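Local coordinates for protein fatty acid synthase 1, isoform A (Drosophila melanogaster, PDB 6FN6) that probably belongs to a synthase that makes long-chain saturated fatty acids from acetyl-CoA and malonyl-CoA with NADPH, as its modifying region of dehydratase, enoylreductase and ketoreductase, at residues A[515-519]-A[520-524]. Sequence-based numbering, arbitrary orientation.
Sequences VFVQD and AKAEK
The carboxylate of Asp519 reaches forward over one residue to the backbone of Lys521, where the chain turns just past the end of strand 512-517. Asp519 OD1 accepts a weak hydrogen bond from Lys521 N at 3.3 Å, long but nearly straight at 166°. With CG opposite the backbone N (chi1 -161°), the acid group lies beside its own carbonyl carbon, on the side from which the following backbone can be reached. Aspartate suits the place because its short side chain can accept a bond from the amide two residues on.

The Lys521 side chain runs past the same carboxylate at a slant. Its CG stands between its backbone N and carbonyl carbon (chi1 61°), and the methylenes then bend so that Lys521 CE comes 3.4 Å from Asp519 OD2. The ammonium continues beyond, Lys521 NZ lying 4.5 Å from Asp519 OD1, too far for a salt bridge, though the opposite charges probably still attract.

Deeper in, the methyl of Ala522 faces back to Val517, with Ala522 CB 4.2 Å from Val517 CG1; a small apolar residue fits beside this buried valine. Gln489 of the neighbouring strand touches both side chains. The weak side-chain bond to the N-H two residues later gives Asp519 the form of an Asx turn, which here leads the chain out of a parallel strand of the Rossmann-type pseudo-ketoreductase domain toward helix 530-536.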
loop_
_atom_site.group_PDB
_atom_site.type_symbol
_atom_site.label_atom_id
_atom_site.label_comp_id
_atom_site.label_asym_id
_atom_site.label_seq_id
_atom_site.Cartn_x
_atom_site.Cartn_y
_atom_site.Cartn_z
ATOM N N VAL A 515 -78.346 -0.467 25.193
ATOM C CA VAL A 515 -79.308 -1.234 24.411
ATOM C C VAL A 515 -79.283 -0.720 22.975
ATOM O O VAL A 515 -79.905 0.291 22.652
ATOM C CB VAL A 515 -80.718 -1.146 25.024
ATOM C CG1 VAL A 515 -81.703 -2.009 24.249
ATOM C CG2 VAL A 515 -80.679 -1.566 26.487
ATOM N N PHE A 516 -78.545 -1.423 22.121
ATOM C CA PHE A 516 -78.315 -0.987 20.747
ATOM C C PHE A 516 -79.147 -1.810 19.762
ATOM O O PHE A 516 -78.988 -3.027 19.670
ATOM C CB PHE A 516 -76.827 -1.099 20.402
ATOM C CG PHE A 516 -76.431 -0.342 19.169
ATOM C CD1 PHE A 516 -76.594 -0.897 17.912
ATOM C CD2 PHE A 516 -75.873 0.919 19.273
ATOM C CE1 PHE A 516 -76.223 -0.199 16.778
ATOM C CE2 PHE A 516 -75.497 1.621 18.143
ATOM C CZ PHE A 516 -75.670 1.061 16.896
ATOM N N VAL A 517 -80.027 -1.142 19.024
ATOM C CA VAL A 517 -80.911 -1.822 18.083
ATOM C C VAL A 517 -80.757 -1.236 16.684
ATOM O O VAL A 517 -81.155 -0.101 16.428
ATOM C CB VAL A 517 -82.381 -1.735 18.551
ATOM C CG1 VAL A 517 -83.294 -2.474 17.590
ATOM C CG2 VAL A 517 -82.528 -2.282 19.967
ATOM N N GLN A 518 -80.194 -2.026 15.774
ATOM C CA GLN A 518 -79.950 -1.565 14.412
ATOM C C GLN A 518 -81.252 -1.291 13.671
ATOM O O GLN A 518 -81.445 -0.208 13.119
ATOM C CB GLN A 518 -79.124 -2.592 13.634
ATOM C CG GLN A 518 -77.742 -2.853 14.207
ATOM C CD GLN A 518 -76.865 -3.649 13.258
ATOM O OE1 GLN A 518 -77.309 -4.068 12.189
ATOM N NE2 GLN A 518 -75.611 -3.858 13.644
ATOM N N ASP A 519 -82.145 -2.274 13.664
ATOM C CA ASP A 519 -83.394 -2.160 12.921
ATOM C C ASP A 519 -84.326 -1.180 13.626
ATOM O O ASP A 519 -84.669 -1.375 14.793
ATOM C CB ASP A 519 -84.066 -3.525 12.781
ATOM C CG ASP A 519 -85.087 -3.555 11.665
ATOM O OD1 ASP A 519 -85.381 -2.476 11.109
ATOM O OD2 ASP A 519 -85.595 -4.650 11.345
ATOM N N ALA A 520 -84.746 -0.133 12.922
ATOM C CA ALA A 520 -85.580 0.894 13.538
ATOM C C ALA A 520 -87.011 0.409 13.752
ATOM O O ALA A 520 -87.757 0.994 14.537
ATOM C CB ALA A 520 -85.576 2.152 12.683
ATOM N N LYS A 521 -87.395 -0.654 13.051
ATOM C CA LYS A 521 -88.716 -1.247 13.239
ATOM C C LYS A 521 -88.595 -2.413 14.216
ATOM O O LYS A 521 -88.231 -3.526 13.837
ATOM C CB LYS A 521 -89.325 -1.694 11.906
ATOM C CG LYS A 521 -88.537 -2.752 11.171
ATOM C CD LYS A 521 -88.706 -2.623 9.669
ATOM C CE LYS A 521 -87.711 -3.493 8.923
ATOM N NZ LYS A 521 -87.848 -3.351 7.447
ATOM N N ALA A 522 -88.888 -2.141 15.480
ATOM C CA ALA A 522 -88.800 -3.149 16.526
ATOM C C ALA A 522 -89.562 -2.654 17.744
ATOM O O ALA A 522 -89.804 -1.454 17.877
ATOM C CB ALA A 522 -87.348 -3.442 16.874
ATOM N N GLU A 523 -89.943 -3.568 18.630
ATOM C CA GLU A 523 -90.701 -3.184 19.812
ATOM C C GLU A 523 -89.922 -2.109 20.552
ATOM O O GLU A 523 -88.709 -2.231 20.736
ATOM C CB GLU A 523 -90.954 -4.383 20.731
ATOM C CG GLU A 523 -91.876 -5.448 20.157
ATOM C CD GLU A 523 -91.173 -6.379 19.185
ATOM O OE1 GLU A 523 -89.983 -6.144 18.886
ATOM O OE2 GLU A 523 -91.811 -7.349 18.725
ATOM N N LYS A 524 -90.615 -1.058 20.974
ATOM C CA LYS A 524 -89.962 0.036 21.675
ATOM C C LYS A 524 -89.257 -0.544 22.886
ATOM O O LYS A 524 -89.627 -1.616 23.366
ATOM C CB LYS A 524 -90.976 1.100 22.104
ATOM C CG LYS A 524 -91.801 1.681 20.966
ATOM C CD LYS A 524 -90.933 2.385 19.936
ATOM C CE LYS A 524 -91.780 3.015 18.845
ATOM N NZ LYS A 524 -90.953 3.734 17.842
#